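Local coordinates for enolase (alpha proteobacterium BAL199, PDB 3UGV), which probably catalyses a magnesium-dependent reaction on a carboxylate substrate, as other members of the mandelate racemase branch of the enolase superfamily do, at residues D55-L60 with L75-P80; V38-Q43 with A385-E390; V158-S163 with T188-L193; G246-E251 with A343-W348. One frame throughout, in Å; residues are numbered along the deposited sequence.

Interaction 1: residues D55-L60 with L75-P80; sequences DWPLIL and LEPYVP
Glu76 reaches across to Trp56 and shows how one acidic side chain can be held at several points. Its CB lies 3.9 Å from Trp56 CZ2, and its CG presses on Leu58 CD2 at 3.4 Å. Because CG stands anti to the carbonyl carbon (chi1 -48°) and the chain then runs extended, the carboxylate arrives beside the indole nitrogen, with Glu76 CD 3.9 Å from Trp56 NE1. There Trp56 NE1 donates a hydrogen bond of 2.8 Å to Glu76 OE1, almost in the indole plane and on the anti side of the oxygen, with ring and carboxylate planes perpendicular; OE2 is hydrogen-bonded elsewhere in the structure. The far edge of the same indole points at the face of Tyr78, with planes at 72°. Further along the strand, Ile59 and Leu75 form an antiparallel hydrogen-bonded pair, with Leu75 N giving Ile59 O a bond of 2.9 Å. After Leu75 the chain leaves the strand, and a water donates to Pro57 O and accepts from Tyr78 N. Strand 52-65 is the middle strand of the N-terminal antiparallel sheet, flanked by strands 30-47 and 71-75, with helix 83-97 packed on Ile59 and Pro77, while Phe117 of a second subunit stacks on Tyr78.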
loop_
_atom_site.group_PDB
_atom_site.type_symbol
_atom_site.label_atom_id
_atom_site.label_comp_id
_atom_site.label_asym_id
_atom_site.label_seq_id
_atom_site.Cartn_x
_atom_site.Cartn_y
_atom_site.Cartn_z
ATOM N N ASP F 55 18.589 36.412 -24.853
ATOM C CA ASP F 55 17.308 37.091 -25.021
ATOM C C ASP F 55 16.266 36.611 -24.017
ATOM O O ASP F 55 16.186 35.424 -23.702
ATOM C CB ASP F 55 16.785 36.881 -26.442
ATOM C CG ASP F 55 17.753 37.373 -27.492
ATOM O OD1 ASP F 55 18.254 38.510 -27.354
ATOM O OD2 ASP F 55 18.021 36.616 -28.450
ATOM N N TRP F 56 15.465 37.547 -23.526
ATOM C CA TRP F 56 14.412 37.234 -22.581
ATOM C C TRP F 56 13.106 37.828 -23.077
ATOM O O TRP F 56 12.937 39.044 -23.082
ATOM C CB TRP F 56 14.761 37.786 -21.197
ATOM C CG TRP F 56 13.845 37.288 -20.122
ATOM C CD1 TRP F 56 12.977 38.031 -19.351
ATOM C CD2 TRP F 56 13.685 35.932 -19.710
ATOM N NE1 TRP F 56 12.300 37.208 -18.485
ATOM C CE2 TRP F 56 12.712 35.916 -18.691
ATOM C CE3 TRP F 56 14.269 34.725 -20.106
ATOM C CZ2 TRP F 56 12.319 34.742 -18.063
ATOM C CZ3 TRP F 56 13.876 33.565 -19.485
ATOM C CH2 TRP F 56 12.913 33.580 -18.472
ATOM N N PRO F 57 12.176 36.972 -23.515
ATOM C CA PRO F 57 10.878 37.430 -24.029
ATOM C C PRO F 57 9.845 37.715 -22.930
ATOM O O PRO F 57 9.766 36.973 -21.956
ATOM C CB PRO F 57 10.420 36.251 -24.885
ATOM C CG PRO F 57 11.029 35.055 -24.223
ATOM C CD PRO F 57 12.344 35.515 -23.630
ATOM N N LEU F 58 9.075 38.790 -23.093
ATOM C CA LEU F 58 7.959 39.117 -22.205
ATOM C C LEU F 58 6.724 39.476 -23.036
ATOM O O LEU F 58 6.828 40.177 -24.041
ATOM C CB LEU F 58 8.297 40.314 -21.316
ATOM C CG LEU F 58 9.522 40.244 -20.419
ATOM C CD1 LEU F 58 9.862 41.620 -19.862
ATOM C CD2 LEU F 58 9.312 39.250 -19.294
ATOM N N ILE F 59 5.559 38.992 -22.629
ATOM C CA ILE F 59 4.312 39.488 -23.200
ATOM C C ILE F 59 3.655 40.431 -22.189
ATOM O O ILE F 59 3.301 40.021 -21.082
ATOM C CB ILE F 59 3.364 38.339 -23.578
ATOM C CG1 ILE F 59 3.987 37.495 -24.692
ATOM C CG2 ILE F 59 1.997 38.882 -24.005
ATOM C CD1 ILE F 59 3.338 36.137 -24.882
ATOM N N LEU F 60 3.542 41.702 -22.557
ATOM C CA LEU F 60 2.892 42.710 -21.718
ATOM C C LEU F 60 1.391 42.700 -21.977
ATOM O O LEU F 60 0.950 42.769 -23.119
ATOM C CB LEU F 60 3.453 44.104 -22.014
ATOM C CG LEU F 60 4.680 44.585 -21.233
ATOM C CD1 LEU F 60 5.840 43.642 -21.371
ATOM C CD2 LEU F 60 5.094 45.976 -21.685
ATOM N N LEU F 75 3.715 38.095 -18.989
ATOM C CA LEU F 75 4.079 36.697 -19.077
ATOM C C LEU F 75 5.553 36.616 -19.425
ATOM O O LEU F 75 6.079 37.489 -20.121
ATOM C CB LEU F 75 3.248 36.002 -20.160
ATOM C CG LEU F 75 1.818 35.610 -19.803
ATOM C CD1 LEU F 75 1.044 35.329 -21.056
ATOM C CD2 LEU F 75 1.833 34.384 -18.927
ATOM N N GLU F 76 6.214 35.572 -18.932
ATOM C CA GLU F 76 7.596 35.290 -19.290
ATOM C C GLU F 76 7.671 33.881 -19.848
ATOM O O GLU F 76 7.953 32.934 -19.113
ATOM C CB GLU F 76 8.499 35.404 -18.065
ATOM C CG GLU F 76 8.277 36.669 -17.275
ATOM C CD GLU F 76 9.248 36.815 -16.131
ATOM O OE1 GLU F 76 10.404 37.224 -16.384
ATOM O OE2 GLU F 76 8.854 36.516 -14.983
ATOM N N PRO F 77 7.430 33.743 -21.159
ATOM C CA PRO F 77 7.258 32.442 -21.819
ATOM C C PRO F 77 8.540 31.730 -22.287
ATOM O O PRO F 77 8.417 30.667 -22.900
ATOM C CB PRO F 77 6.381 32.787 -23.019
ATOM C CG PRO F 77 6.825 34.168 -23.390
ATOM C CD PRO F 77 7.201 34.865 -22.084
ATOM N N TYR F 78 9.717 32.287 -22.017
ATOM C CA TYR F 78 10.983 31.583 -22.277
ATOM C C TYR F 78 11.422 31.553 -23.740
ATOM O O TYR F 78 12.522 31.987 -24.075
ATOM C CB TYR F 78 10.891 30.141 -21.796
ATOM C CG TYR F 78 11.177 29.924 -20.340
ATOM C CD1 TYR F 78 12.470 29.681 -19.911
ATOM C CD2 TYR F 78 10.152 29.925 -19.393
ATOM C CE1 TYR F 78 12.749 29.465 -18.580
ATOM C CE2 TYR F 78 10.417 29.707 -18.046
ATOM C CZ TYR F 78 11.726 29.475 -17.650
ATOM O OH TYR F 78 12.043 29.254 -16.331
ATOM N N VAL F 79 10.573 31.005 -24.604
ATOM C CA VAL F 79 10.915 30.849 -26.010
ATOM C C VAL F 79 10.237 31.930 -26.832
ATOM O O VAL F 79 9.009 31.956 -26.934
ATOM C CB VAL F 79 10.550 29.443 -26.554
ATOM C CG1 VAL F 79 11.208 28.378 -25.721
ATOM C CG2 VAL F 79 9.075 29.223 -26.524
ATOM N N PRO F 80 11.044 32.836 -27.411
ATOM C CA PRO F 80 10.563 33.995 -28.177
ATOM C C PRO F 80 9.530 33.619 -29.237
ATOM O O PRO F 80 8.469 34.242 -29.310
ATOM C CB PRO F 80 11.840 34.528 -28.835
ATOM C CG PRO F 80 12.935 34.142 -27.872
ATOM C CD PRO F 80 12.518 32.786 -27.348
HETATM O O HOH W 1 10.543 34.825 -20.723
#

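Interaction 2: residues V38-Q43 with A385-E390; sequences VLLKLQ and AANLVE
The C-terminal tail, leaving helix 381-387, joins an outer strand of the N-terminal sheet through a single backbone bridge between Val38 and Leu388. Its bond runs from Leu39 N to Asn387 O at 3.1 Å, the donor tilted 29° from the carbonyl plane, and Val38 CA approaches the same oxygen at 3.4 Å. Around this bridge the side chains interlock. Val38 CG1 meets Leu388 CD1 at 4.0 Å, the two side chains crossing at about a right angle. Val389 CG2, set anti to its own carbonyl carbon, lies over the Val38 backbone and touches Leu39 CB at 4.0 Å. On the other flank Leu40 CD2 abuts the amide of Asn387, 3.7 Å from its CG. That amide is oriented from within its own helix, since ND2 donates to the carbonyl oxygen of Val383. Replacing Asn387 by alanine would remove the amide, and Leu40 CD2 would probably lose the group it packs on and the Val383 carbonyl its side-chain donor. Lys41, further along the strand, forms a salt bridge with Asp55. In this two-domain enolase-superfamily fold, the end of the chain thus returns to the N-terminal sheet with which the chain began.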
loop_
_atom_site.group_PDB
_atom_site.type_symbol
_atom_site.label_atom_id
_atom_site.label_comp_id
_atom_site.label_asym_id
_atom_site.label_seq_id
_atom_site.Cartn_x
_atom_site.Cartn_y
_atom_site.Cartn_z
ATOM N N VAL F 38 7.623 41.675 -26.309
ATOM C CA VAL F 38 8.904 42.355 -26.364
ATOM C C VAL F 38 10.030 41.366 -26.111
ATOM O O VAL F 38 9.785 40.225 -25.731
ATOM C CB VAL F 38 8.993 43.551 -25.392
ATOM C CG1 VAL F 38 7.676 44.303 -25.371
ATOM C CG2 VAL F 38 9.357 43.094 -24.016
ATOM N N LEU F 39 11.261 41.803 -26.351
ATOM C CA LEU F 39 12.419 40.942 -26.224
ATOM C C LEU F 39 13.546 41.770 -25.653
ATOM O O LEU F 39 13.999 42.726 -26.283
ATOM C CB LEU F 39 12.822 40.362 -27.588
ATOM C CG LEU F 39 13.785 39.166 -27.558
ATOM C CD1 LEU F 39 13.060 37.902 -27.110
ATOM C CD2 LEU F 39 14.457 38.931 -28.907
ATOM N N LEU F 40 13.988 41.420 -24.452
ATOM C CA LEU F 40 15.027 42.188 -23.784
ATOM C C LEU F 40 16.354 41.461 -23.870
ATOM O O LEU F 40 16.392 40.237 -23.993
ATOM C CB LEU F 40 14.672 42.440 -22.319
ATOM C CG LEU F 40 13.323 43.089 -22.007
ATOM C CD1 LEU F 40 13.204 43.322 -20.509
ATOM C CD2 LEU F 40 13.133 44.396 -22.778
ATOM N N LYS F 41 17.439 42.226 -23.823
ATOM C CA LYS F 41 18.772 41.657 -23.761
ATOM C C LYS F 41 19.155 41.529 -22.289
ATOM O O LYS F 41 19.258 42.540 -21.587
ATOM C CB LYS F 41 19.768 42.553 -24.496
ATOM C CG LYS F 41 20.821 41.782 -25.272
ATOM C CD LYS F 41 20.170 40.953 -26.370
ATOM C CE LYS F 41 21.205 40.202 -27.193
ATOM N NZ LYS F 41 20.601 39.570 -28.407
ATOM N N LEU F 42 19.339 40.292 -21.822
ATOM C CA LEU F 42 19.670 40.033 -20.414
ATOM C C LEU F 42 21.023 40.619 -19.994
ATOM O O LEU F 42 21.983 40.610 -20.767
ATOM C CB LEU F 42 19.657 38.530 -20.115
ATOM C CG LEU F 42 18.338 37.763 -20.228
ATOM C CD1 LEU F 42 18.615 36.254 -20.178
ATOM C CD2 LEU F 42 17.372 38.193 -19.133
ATOM N N GLN F 43 21.091 41.116 -18.763
ATOM C CA GLN F 43 22.337 41.627 -18.203
ATOM C C GLN F 43 23.371 40.511 -18.108
ATOM O O GLN F 43 24.517 40.665 -18.540
ATOM C CB GLN F 43 22.101 42.249 -16.821
ATOM C CG GLN F 43 23.394 42.589 -16.086
ATOM C CD GLN F 43 23.176 43.423 -14.828
ATOM O OE1 GLN F 43 22.043 43.739 -14.463
ATOM N NE2 GLN F 43 24.273 43.783 -14.159
ATOM N N ALA F 385 9.092 50.494 -26.284
ATOM C CA ALA F 385 9.178 50.801 -27.715
ATOM C C ALA F 385 10.491 50.302 -28.312
ATOM O O ALA F 385 10.510 49.685 -29.385
ATOM C CB ALA F 385 9.020 52.295 -27.951
ATOM N N ALA F 386 11.583 50.571 -27.604
ATOM C CA ALA F 386 12.913 50.150 -28.030
ATOM C C ALA F 386 13.067 48.624 -28.133
ATOM O O ALA F 386 14.051 48.134 -28.691
ATOM C CB ALA F 386 13.979 50.737 -27.094
ATOM N N ASN F 387 12.098 47.873 -27.615
ATOM C CA ASN F 387 12.230 46.413 -27.567
ATOM C C ASN F 387 11.035 45.620 -28.091
ATOM O O ASN F 387 11.045 44.379 -28.090
ATOM C CB ASN F 387 12.591 45.954 -26.151
ATOM C CG ASN F 387 13.997 46.321 -25.778
ATOM O OD1 ASN F 387 14.953 45.707 -26.258
ATOM N ND2 ASN F 387 14.144 47.344 -24.941
ATOM N N LEU F 388 10.010 46.340 -28.538
ATOM C CA LEU F 388 8.820 45.709 -29.086
ATOM C C LEU F 388 9.189 44.818 -30.268
ATOM O O LEU F 388 10.126 45.111 -31.012
ATOM C CB LEU F 388 7.803 46.769 -29.508
ATOM C CG LEU F 388 6.411 46.239 -29.849
ATOM C CD1 LEU F 388 5.760 45.654 -28.611
ATOM C CD2 LEU F 388 5.540 47.337 -30.444
ATOM N N VAL F 389 8.461 43.723 -30.430
ATOM C CA VAL F 389 8.713 42.805 -31.529
ATOM C C VAL F 389 7.664 43.008 -32.607
ATOM O O VAL F 389 6.475 42.791 -32.379
ATOM C CB VAL F 389 8.698 41.339 -31.049
ATOM C CG1 VAL F 389 8.989 40.383 -32.207
ATOM C CG2 VAL F 389 9.703 41.151 -29.932
ATOM N N GLU F 390 8.110 43.442 -33.781
ATOM C CA GLU F 390 7.201 43.720 -34.887
ATOM C C GLU F 390 7.830 43.332 -36.223
ATOM O O GLU F 390 8.925 42.762 -36.263
ATOM C CB GLU F 390 6.774 45.196 -34.888
ATOM C CG GLU F 390 7.782 46.171 -35.496
ATOM C CD GLU F 390 9.024 46.379 -34.638
ATOM O OE1 GLU F 390 9.877 45.465 -34.589
ATOM O OE2 GLU F 390 9.152 47.462 -34.023
ATOM O OXT GLU F 390 7.257 43.567 -37.289
#

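Interaction 3: residues V158-S163 with T188-L193; sequences VKAYNS and TGFKGL
Strands 157-162 and 192-196 meet through a single backbone bridge between Asn162 and Leu193, where Asn162 N donates to Gly192 O at 3.0 Å with the donor tilted 33° from the carbonyl plane. Gly192 lies against Tyr161, with its O also 3.3 Å from Tyr161 CA; a CB at this glycine would come tightly against Tyr161 CB. The main side-chain contact is made by Phe190. Asn162 CB sits over one face of its ring, 3.7 Å from the centroid, in a CH-pi contact, and Asn162 ND2 passes 3.3 Å from Phe190 CE2 with amide and ring planes 60° apart. The amide reaches this place because CG of Asn162 is anti to the backbone N (chi1 -169°). Its polar end is engaged elsewhere: OD1 accepts from the backbone N of Asn164, and ND2 donates to Leu181 O and Glu184 OE1. Ala160 O lies at the ring edge, near its plane, and Ala160 CB touches Phe190 CE1 at 4.0 Å. Leu193 CD2 closes on Asn162 CB from another direction at 3.9 Å. A water bridges Ala160 O and Lys191 N, accepting from the latter. Two successive parallel strands joined through helix 171-183 make a beta-alpha-beta crossover, the repeating unit of the modified (beta/alpha)7-beta barrel of the enolase superfamily.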
loop_
_atom_site.group_PDB
_atom_site.type_symbol
_atom_site.label_atom_id
_atom_site.label_comp_id
_atom_site.label_asym_id
_atom_site.label_seq_id
_atom_site.Cartn_x
_atom_site.Cartn_y
_atom_site.Cartn_z
ATOM N N VAL F 158 9.051 40.053 2.056
ATOM C CA VAL F 158 9.074 38.636 1.710
ATOM C C VAL F 158 10.517 38.230 1.455
ATOM O O VAL F 158 11.175 38.802 0.580
ATOM C CB VAL F 158 8.269 38.336 0.445
ATOM C CG1 VAL F 158 8.112 36.814 0.271
ATOM C CG2 VAL F 158 6.916 39.017 0.495
ATOM N N LYS F 159 11.009 37.267 2.231
ATOM C CA LYS F 159 12.389 36.808 2.111
ATOM C C LYS F 159 12.597 36.270 0.708
ATOM O O LYS F 159 11.766 35.520 0.205
ATOM C CB LYS F 159 12.691 35.717 3.151
ATOM C CG LYS F 159 14.184 35.452 3.382
ATOM C CD LYS F 159 14.406 34.363 4.422
ATOM C CE LYS F 159 13.652 33.103 4.018
ATOM N NZ LYS F 159 13.728 32.008 5.029
ATOM N N ALA F 160 13.683 36.668 0.058
ATOM C CA ALA F 160 13.923 36.203 -1.303
ATOM C C ALA F 160 15.331 35.672 -1.457
ATOM O O ALA F 160 16.176 35.851 -0.587
ATOM C CB ALA F 160 13.660 37.317 -2.310
ATOM N N TYR F 161 15.574 34.994 -2.566
ATOM C CA TYR F 161 16.915 34.563 -2.915
ATOM C C TYR F 161 17.163 35.003 -4.338
ATOM O O TYR F 161 16.222 35.168 -5.125
ATOM C CB TYR F 161 17.069 33.040 -2.767
ATOM C CG TYR F 161 16.258 32.196 -3.756
ATOM C CD1 TYR F 161 16.821 31.757 -4.940
ATOM C CD2 TYR F 161 14.946 31.817 -3.480
ATOM C CE1 TYR F 161 16.099 30.982 -5.828
ATOM C CE2 TYR F 161 14.225 31.040 -4.353
ATOM C CZ TYR F 161 14.811 30.627 -5.527
ATOM O OH TYR F 161 14.118 29.866 -6.412
ATOM N N ASN F 162 18.428 35.190 -4.674
ATOM C CA ASN F 162 18.779 35.814 -5.935
ATOM C C ASN F 162 19.051 34.776 -7.027
ATOM O O ASN F 162 20.068 34.073 -6.987
ATOM C CB ASN F 162 20.007 36.725 -5.717
ATOM C CG ASN F 162 20.295 37.629 -6.907
ATOM O OD1 ASN F 162 19.901 37.347 -8.046
ATOM N ND2 ASN F 162 21.001 38.722 -6.647
ATOM N N SER F 163 18.162 34.677 -8.013
ATOM C CA SER F 163 18.429 33.779 -9.132
ATOM C C SER F 163 18.928 34.458 -10.410
ATOM O O SER F 163 18.853 33.873 -11.490
ATOM C CB SER F 163 17.244 32.835 -9.417
ATOM O OG SER F 163 16.110 33.525 -9.886
ATOM N N THR F 188 22.272 43.912 4.423
ATOM C CA THR F 188 23.111 42.765 4.753
ATOM C C THR F 188 23.139 41.710 3.637
ATOM O O THR F 188 23.806 40.690 3.768
ATOM C CB THR F 188 22.712 42.129 6.100
ATOM O OG1 THR F 188 21.329 41.762 6.068
ATOM C CG2 THR F 188 22.943 43.117 7.259
ATOM N N GLY F 189 22.402 41.953 2.555
ATOM C CA GLY F 189 22.478 41.114 1.367
ATOM C C GLY F 189 21.450 39.996 1.307
ATOM O O GLY F 189 20.808 39.681 2.323
ATOM N N PHE F 190 21.276 39.405 0.122
ATOM C CA PHE F 190 20.433 38.212 0.006
ATOM C C PHE F 190 20.930 37.111 0.930
ATOM O O PHE F 190 22.139 36.946 1.115
ATOM C CB PHE F 190 20.415 37.679 -1.422
ATOM C CG PHE F 190 19.494 38.425 -2.334
ATOM C CD1 PHE F 190 18.122 38.319 -2.182
ATOM C CD2 PHE F 190 19.996 39.219 -3.357
ATOM C CE1 PHE F 190 17.258 38.998 -3.029
ATOM C CE2 PHE F 190 19.136 39.891 -4.213
ATOM C CZ PHE F 190 17.763 39.782 -4.044
ATOM N N LYS F 191 20.005 36.348 1.499
ATOM C CA LYS F 191 20.376 35.253 2.389
ATOM C C LYS F 191 20.450 33.928 1.635
ATOM O O LYS F 191 20.759 32.885 2.221
ATOM C CB LYS F 191 19.393 35.147 3.548
ATOM C CG LYS F 191 19.245 36.413 4.394
ATOM C CD LYS F 191 18.014 36.257 5.324
ATOM C CE LYS F 191 17.961 37.271 6.471
ATOM N NZ LYS F 191 17.731 38.683 6.054
ATOM N N GLY F 192 20.162 33.969 0.336
ATOM C CA GLY F 192 20.243 32.775 -0.485
ATOM C C GLY F 192 20.496 33.134 -1.937
ATOM O O GLY F 192 20.107 34.199 -2.399
ATOM N N LEU F 193 21.162 32.237 -2.650
ATOM C CA LEU F 193 21.523 32.441 -4.050
ATOM C C LEU F 193 21.120 31.165 -4.771
ATOM O O LEU F 193 21.287 30.085 -4.219
ATOM C CB LEU F 193 23.046 32.616 -4.176
ATOM C CG LEU F 193 23.674 33.811 -3.460
ATOM C CD1 LEU F 193 25.179 33.763 -3.571
ATOM C CD2 LEU F 193 23.153 35.110 -4.058
HETATM O O HOH W 2 17.326 36.878 1.712
#

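Interaction 4: residues G246-E251 with A343-W348; sequences GLEWIE and AHWLEW. With MG (magnesium ion), chain B.
Trp249 turns the edge of its six-membered ring toward the face of the Trp345 pyrrole, an offset edge-to-face contact with planes at 78°, closest between Trp249 CZ3 and Trp345 CD1 at 3.6 Å. Within segment 343-348, Trp345 CD1 stands 3.3 Å above the plane of the His344 ring, over its centre. Near the edge of the Trp345 indole lies Glu248 OE2, which accepts a bond from Trp345 NE1 of 2.9 Å, met from above the carboxylate plane, 50° out of it. Glu248 gets there by bending at chi2 (82°). A water lying in the plane of the His344 ring, at its edge, links that oxygen to His344 NE2 and donates to the carboxylate. A leucine in place of Trp345 would probably leave Glu248 OE2 without its indole donor and Trp249 without the ring face its edge meets. Glu248, His344 and Trp345 lie in loops leading into strands 249-251 and 346-348 of the (beta/alpha)7-beta barrel of the enolase superfamily, which carries its metal ligands at the C-terminal strand ends. Trp249 NE1 donates to Glu251 OE1 at 3.1 Å, where the oxygen accepts through its anti lone pair, while Glu251 OE2 binds magnesium at 1.9 Å alongside Asp225, Glu277 and three waters. One of these waters donates to Glu347 OE1 at 3.2 Å. Lys194 forms salt bridges with Glu251 OE1 and with Glu347 OE1.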
loop_
_atom_site.group_PDB
_atom_site.type_symbol
_atom_site.label_atom_id
_atom_site.label_comp_id
_atom_site.label_asym_id
_atom_site.label_seq_id
_atom_site.Cartn_x
_atom_site.Cartn_y
_atom_site.Cartn_z
ATOM N N GLY F 246 25.499 20.371 2.314
ATOM C CA GLY F 246 24.749 21.350 3.089
ATOM C C GLY F 246 23.949 22.335 2.244
ATOM O O GLY F 246 23.707 23.458 2.671
ATOM N N LEU F 247 23.518 21.917 1.054
ATOM C CA LEU F 247 22.693 22.769 0.184
ATOM C C LEU F 247 21.314 23.006 0.784
ATOM O O LEU F 247 20.815 22.178 1.555
ATOM C CB LEU F 247 22.520 22.121 -1.189
ATOM C CG LEU F 247 23.817 21.777 -1.911
ATOM C CD1 LEU F 247 23.519 20.927 -3.124
ATOM C CD2 LEU F 247 24.566 23.072 -2.282
ATOM N N GLU F 248 20.702 24.134 0.435
ATOM C CA GLU F 248 19.358 24.456 0.904
ATOM C C GLU F 248 18.344 23.525 0.223
ATOM O O GLU F 248 17.439 23.003 0.858
ATOM C CB GLU F 248 19.014 25.904 0.593
ATOM C CG GLU F 248 17.555 26.280 0.874
ATOM C CD GLU F 248 17.280 26.614 2.331
ATOM O OE1 GLU F 248 18.243 26.658 3.134
ATOM O OE2 GLU F 248 16.096 26.853 2.670
ATOM N N TRP F 249 18.515 23.307 -1.074
ATOM C CA TRP F 249 17.756 22.270 -1.759
ATOM C C TRP F 249 18.378 21.920 -3.087
ATOM O O TRP F 249 19.234 22.652 -3.582
ATOM C CB TRP F 249 16.297 22.682 -1.966
ATOM C CG TRP F 249 16.036 23.771 -2.993
ATOM C CD1 TRP F 249 16.344 23.748 -4.333
ATOM C CD2 TRP F 249 15.332 25.001 -2.772
ATOM N NE1 TRP F 249 15.908 24.907 -4.942
ATOM C CE2 TRP F 249 15.270 25.681 -4.007
ATOM C CE3 TRP F 249 14.750 25.594 -1.647
ATOM C CZ2 TRP F 249 14.662 26.926 -4.139
ATOM C CZ3 TRP F 249 14.150 26.831 -1.785
ATOM C CH2 TRP F 249 14.113 27.483 -3.018
ATOM N N ILE F 250 17.934 20.799 -3.652
ATOM C CA ILE F 250 18.312 20.377 -4.996
ATOM C C ILE F 250 17.071 20.380 -5.901
ATOM O O ILE F 250 16.042 19.760 -5.582
ATOM C CB ILE F 250 18.922 18.974 -4.969
ATOM C CG1 ILE F 250 20.199 18.971 -4.126
ATOM C CG2 ILE F 250 19.203 18.465 -6.375
ATOM C CD1 ILE F 250 20.632 17.569 -3.749
ATOM N N GLU F 251 17.175 21.062 -7.036
ATOM C CA GLU F 251 16.003 21.346 -7.856
ATOM C C GLU F 251 16.045 20.623 -9.192
ATOM O O GLU F 251 17.066 20.661 -9.880
ATOM C CB GLU F 251 15.900 22.856 -8.074
ATOM C CG GLU F 251 14.615 23.347 -8.685
ATOM C CD GLU F 251 14.595 24.869 -8.802
ATOM O OE1 GLU F 251 15.025 25.565 -7.842
ATOM O OE2 GLU F 251 14.163 25.367 -9.861
ATOM N N ALA F 343 4.321 29.688 2.910
ATOM C CA ALA F 343 5.313 30.484 2.192
ATOM C C ALA F 343 6.716 30.157 2.657
ATOM O O ALA F 343 6.977 30.031 3.848
ATOM C CB ALA F 343 5.033 31.968 2.365
ATOM N N HIS F 344 7.626 30.016 1.710
ATOM C CA HIS F 344 8.975 29.600 2.044
ATOM C C HIS F 344 9.973 30.630 1.499
ATOM O O HIS F 344 10.395 31.530 2.229
ATOM C CB HIS F 344 9.227 28.170 1.528
ATOM C CG HIS F 344 10.495 27.557 2.034
ATOM N ND1 HIS F 344 11.112 26.499 1.396
ATOM C CD2 HIS F 344 11.271 27.858 3.107
ATOM C CE1 HIS F 344 12.210 26.173 2.056
ATOM N NE2 HIS F 344 12.338 26.991 3.090
ATOM N N TRP F 345 10.334 30.516 0.225
ATOM C CA TRP F 345 11.235 31.491 -0.398
ATOM C C TRP F 345 10.606 32.105 -1.636
ATOM O O TRP F 345 9.850 31.445 -2.367
ATOM C CB TRP F 345 12.547 30.842 -0.850
ATOM C CG TRP F 345 13.506 30.401 0.221
ATOM C CD1 TRP F 345 13.541 29.183 0.836
ATOM C CD2 TRP F 345 14.620 31.145 0.743
ATOM N NE1 TRP F 345 14.592 29.125 1.714
ATOM C CE2 TRP F 345 15.270 30.317 1.682
ATOM C CE3 TRP F 345 15.117 32.436 0.524
ATOM C CZ2 TRP F 345 16.401 30.738 2.402
ATOM C CZ3 TRP F 345 16.246 32.851 1.237
ATOM C CH2 TRP F 345 16.875 32.002 2.156
ATOM N N LEU F 346 10.952 33.363 -1.892
ATOM C CA LEU F 346 10.576 34.035 -3.129
ATOM C C LEU F 346 11.760 34.049 -4.092
ATOM O O LEU F 346 12.842 34.511 -3.741
ATOM C CB LEU F 346 10.147 35.470 -2.837
ATOM C CG LEU F 346 9.705 36.205 -4.103
ATOM C CD1 LEU F 346 8.326 36.796 -3.941
ATOM C CD2 LEU F 346 10.709 37.257 -4.505
ATOM N N GLU F 347 11.574 33.540 -5.304
ATOM C CA GLU F 347 12.659 33.598 -6.271
ATOM C C GLU F 347 12.729 34.993 -6.862
ATOM O O GLU F 347 11.742 35.476 -7.412
ATOM C CB GLU F 347 12.463 32.586 -7.396
ATOM C CG GLU F 347 13.629 32.567 -8.376
ATOM C CD GLU F 347 13.398 31.631 -9.547
ATOM O OE1 GLU F 347 14.211 30.694 -9.749
ATOM O OE2 GLU F 347 12.398 31.833 -10.264
ATOM N N TRP F 348 13.891 35.638 -6.767
ATOM C CA TRP F 348 14.027 36.986 -7.300
ATOM C C TRP F 348 15.008 37.051 -8.454
ATOM O O TRP F 348 16.081 36.452 -8.406
ATOM C CB TRP F 348 14.421 37.985 -6.206
ATOM C CG TRP F 348 14.571 39.423 -6.686
ATOM C CD1 TRP F 348 13.596 40.388 -6.711
ATOM C CD2 TRP F 348 15.761 40.049 -7.203
ATOM N NE1 TRP F 348 14.108 41.568 -7.206
ATOM C CE2 TRP F 348 15.431 41.389 -7.515
ATOM C CE3 TRP F 348 17.070 39.613 -7.429
ATOM C CZ2 TRP F 348 16.361 42.287 -8.046
ATOM C CZ3 TRP F 348 17.998 40.514 -7.951
ATOM C CH2 TRP F 348 17.635 41.830 -8.259
HETATM MG MG MG B . 14.376 26.022 -11.661
HETATM O O HOH W 3 14.715 26.718 4.930
HETATM O O HOH W 4 14.277 28.119 -11.589
HETATM O O HOH W 5 14.692 26.419 -13.684
HETATM O O HOH W 6 14.439 23.991 -12.249
#

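In the fold
From the N terminus, strand 30-47 enters interaction 2 first, but that contact closes only when the C-terminal tail returns 342 residues later, so its loop encloses the other three. Interaction 1 closes early, a short loop from strand 52-65 to the loop after strand 71-75, and touches interaction 2 through neighbouring strands of the N-terminal sheet. Interaction 3 then opens and closes within the barrel domain, and interaction 4 follows it in series, spanning a longer run. Interactions 3 and 4 meet where strands 157-162 and 346-348 lie side by side. Interactions 1 and 4, about 24 Å apart between centres, sit on opposite sides of the chain's centre.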